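Local coordinates for protein adenylyltransferase VopS (PDB 3LET), which transfers AMP from ATP to a threonine of host Rho GTPases, blocking their signalling to downstream effectors and so actin assembly in infected cells, at residues G149-G154 with E307-G312. Residues are numbered along the deposited sequence; the frame is centred on the assembly and turned at random.
Sequences GVYAEG and ENSLHG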
ATOM      1  N   GLY A 149      -4.415  14.600 -26.562  1.00 39.42           N
ATOM      2  CA  GLY A 149      -4.598  15.627 -25.550  1.00 48.70           C
ATOM      3  C   GLY A 149      -3.391  15.824 -24.651  1.00 44.36           C
ATOM      4  O   GLY A 149      -2.265  15.989 -25.143  1.00 44.66           O
ATOM      5  N   VAL A 150      -3.644  15.858 -23.342  1.00 37.49           N
ATOM      6  CA  VAL A 150      -2.587  15.971 -22.329  1.00 58.42           C
ATOM      7  C   VAL A 150      -1.868  14.657 -22.141  1.00 70.40           C
ATOM      8  O   VAL A 150      -0.648  14.632 -22.025  1.00 87.66           O
ATOM      9  CB  VAL A 150      -3.128  16.344 -20.930  1.00 58.00           C
ATOM     10  CG1 VAL A 150      -3.615  17.772 -20.908  1.00 69.12           C
ATOM     11  CG2 VAL A 150      -4.234  15.380 -20.493  1.00 60.45           C
ATOM     12  N   TYR A 151      -2.634  13.569 -22.082  1.00 67.22           N
ATOM     13  CA  TYR A 151      -2.075  12.230 -21.900  1.00 51.19           C
ATOM     14  C   TYR A 151      -0.930  12.000 -22.850  1.00 58.56           C
ATOM     15  O   TYR A 151      -0.107  11.110 -22.649  1.00 75.46           O
ATOM     16  CB  TYR A 151      -3.129  11.179 -22.175  1.00 26.38           C
ATOM     17  CG  TYR A 151      -4.131  11.056 -21.071  1.00 24.86           C
ATOM     18  CD1 TYR A 151      -3.730  10.908 -19.729  1.00 31.23           C
ATOM     19  CD2 TYR A 151      -5.491  11.070 -21.362  1.00 45.15           C
ATOM     20  CE1 TYR A 151      -4.678  10.793 -18.717  1.00 37.17           C
ATOM     21  CE2 TYR A 151      -6.437  10.951 -20.365  1.00 56.35           C
ATOM     22  CZ  TYR A 151      -6.041  10.802 -19.048  1.00 34.30           C
ATOM     23  OH  TYR A 151      -7.016  10.691 -18.092  1.00 60.26           O
ATOM     24  N   ALA A 152      -0.892  12.810 -23.898  1.00 23.70           N
ATOM     25  CA  ALA A 152       0.150  12.702 -24.909  1.00 34.03           C
ATOM     26  C   ALA A 152       1.185  13.771 -24.747  1.00 50.93           C
ATOM     27  O   ALA A 152       2.331  13.582 -25.149  1.00 71.45           O
ATOM     28  CB  ALA A 152      -0.477  12.813 -26.281  1.00 49.74           C
ATOM     29  N   GLU A 153       0.788  14.917 -24.198  1.00 58.28           N
ATOM     30  CA  GLU A 153       1.695  16.064 -24.140  1.00 72.03           C
ATOM     31  C   GLU A 153       3.086  15.626 -23.669  1.00 52.56           C
ATOM     32  O   GLU A 153       3.208  14.784 -22.737  1.00 27.09           O
ATOM     33  CB  GLU A 153       1.118  17.192 -23.272  1.00 80.60           C
ATOM     34  CG  GLU A 153       0.127  18.086 -24.030  1.00 84.85           C
ATOM     35  CD  GLU A 153      -0.566  19.116 -23.148  1.00 77.47           C
ATOM     36  OE1 GLU A 153      -0.071  19.379 -22.033  1.00 67.16           O
ATOM     37  OE2 GLU A 153      -1.604  19.667 -23.578  1.00 75.60           O
ATOM     38  N   GLY A 154       4.109  16.173 -24.352  1.00 22.40           N
ATOM     39  CA  GLY A 154       5.512  15.840 -24.109  1.00 21.66           C
ATOM     40  C   GLY A 154       6.318  17.016 -23.574  1.00 38.20           C
ATOM     41  O   GLY A 154       5.808  18.112 -23.393  1.00 31.07           O
ATOM     42  N   GLU A 307       1.573  14.012 -16.560  1.00 16.41           N
ATOM     43  CA  GLU A 307       1.789  13.348 -15.255  1.00 13.15           C
ATOM     44  C   GLU A 307       0.586  13.580 -14.341  1.00 15.62           C
ATOM     45  O   GLU A 307       0.085  12.646 -13.696  1.00 15.37           O
ATOM     46  CB  GLU A 307       3.039  13.882 -14.568  1.00 13.94           C
ATOM     47  CG  GLU A 307       4.345  13.544 -15.293  1.00 15.87           C
ATOM     48  CD  GLU A 307       5.556  13.892 -14.431  1.00 29.52           C
ATOM     49  OE1 GLU A 307       5.344  14.402 -13.317  1.00 26.63           O
ATOM     50  OE2 GLU A 307       6.714  13.657 -14.848  1.00 29.32           O
ATOM     51  N   ASN A 308       0.130  14.829 -14.260  1.00 15.60           N
ATOM     52  CA  ASN A 308      -0.965  15.164 -13.368  1.00 18.67           C
ATOM     53  C   ASN A 308      -2.249  14.452 -13.762  1.00 21.86           C
ATOM     54  O   ASN A 308      -2.970  13.958 -12.901  1.00 17.05           O
ATOM     55  CB  ASN A 308      -1.170  16.676 -13.302  1.00 26.37           C
ATOM     56  CG  ASN A 308      -0.023  17.372 -12.606  1.00 33.93           C
ATOM     57  OD1 ASN A 308       0.630  16.786 -11.741  1.00 37.45           O
ATOM     58  ND2 ASN A 308       0.246  18.613 -12.990  1.00 32.35           N
ATOM     59  N   SER A 309      -2.519  14.369 -15.058  1.00 15.76           N
ATOM     60  CA  SER A 309      -3.656  13.593 -15.559  1.00 21.73           C
ATOM     61  C   SER A 309      -3.581  12.115 -15.242  1.00 28.32           C
ATOM     62  O   SER A 309      -4.614  11.470 -15.065  1.00 20.16           O
ATOM     63  CB  SER A 309      -3.763  13.718 -17.074  1.00 27.97           C
ATOM     64  OG  SER A 309      -4.398  14.919 -17.407  1.00 37.02           O
ATOM     65  N   LEU A 310      -2.374  11.560 -15.206  1.00 21.15           N
ATOM     66  CA  LEU A 310      -2.232  10.126 -14.937  1.00 16.30           C
ATOM     67  C   LEU A 310      -2.434   9.813 -13.468  1.00 13.52           C
ATOM     68  O   LEU A 310      -3.220   8.922 -13.125  1.00 19.54           O
ATOM     69  CB  LEU A 310      -0.843   9.605 -15.389  1.00 12.16           C
ATOM     70  CG  LEU A 310      -0.691   9.588 -16.909  1.00 15.83           C
ATOM     71  CD1 LEU A 310       0.786   9.418 -17.260  1.00 16.25           C
ATOM     72  CD2 LEU A 310      -1.530   8.488 -17.581  1.00 13.12           C
ATOM     73  N   HIS A 311      -1.723  10.509 -12.591  1.00 12.50           N
ATOM     74  CA  HIS A 311      -1.774  10.065 -11.184  1.00 12.74           C
ATOM     75  C   HIS A 311      -2.977  10.663 -10.470  1.00 13.46           C
ATOM     76  O   HIS A 311      -3.451  10.104  -9.493  1.00 20.47           O
ATOM     77  CB  HIS A 311      -0.470  10.334 -10.417  1.00 15.39           C
ATOM     78  CG  HIS A 311       0.004  11.757 -10.442  1.00 16.88           C
ATOM     79  ND1 HIS A 311      -0.733  12.800  -9.936  1.00 20.12           N
ATOM     80  CD2 HIS A 311       1.195  12.286 -10.821  1.00 14.73           C
ATOM     81  CE1 HIS A 311      -0.039  13.923 -10.042  1.00 19.77           C
ATOM     82  NE2 HIS A 311       1.135  13.638 -10.576  1.00 23.17           N
ATOM     83  N   GLY A 312      -3.491  11.765 -10.997  1.00 17.94           N
ATOM     84  CA  GLY A 312      -4.723  12.361 -10.490  1.00 24.02           C
ATOM     85  C   GLY A 312      -4.658  13.007  -9.119  1.00 31.66           C
ATOM     86  O   GLY A 312      -5.692  13.349  -8.543  1.00 31.02           O
TER
HETATM   87  O   HOH W   1      -7.055  12.199 -15.945  1.00 31.59           O
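Tyr151 and Ser309 bring the two backbones nearest, their CA atoms 6.7 Å apart, where the irregular loop 149-154 passes the last turn of helix 304-311. That helix runs out at Gly312, whose positive phi (70°) turns the chain out of helical geometry. Side chains and one water make the contact.

Ser309 points at the loop, where it meets two neighbours. Val150 brings its CG2 branch to 3.1 Å from Ser309 OG, a close approach of methyl to hydroxyl; Val150 is poorly ordered, so that value carries little weight. With CG anti to the carbonyl carbon (chi1 -75°), the Tyr151 ring runs along the helix, which lays its CE1 3.5 Å from Ser309 CB and brings its hydroxyl near Ser309 O. Leu310 reaches the same ring obliquely through one methyl, CD2, 3.9 Å from CD1 of Tyr151. At the ring's far end a water joins the segments: it lies 2.6 Å from Tyr151 OH and donates to Ser309 O, giving the phenol an indirect hold on the helix backbone.

Ser309 OG also makes a weak hydrogen bond back to Asn305 O. Around the contact, His137 of helix 113-139 bonds to Leu310 O, while Lys265 of helix 260-274 takes Tyr151 O and touches Leu310. Glu307, on the same helix, forms a salt bridge with Arg286, a probable ATP-binding residue, which probably ties this helix to the nucleotide site. The loop leading to helix 157-160 is thus plain packing on the last helix of the chain, within the Fido domain, with helices 113-139 and 260-274 also touching it.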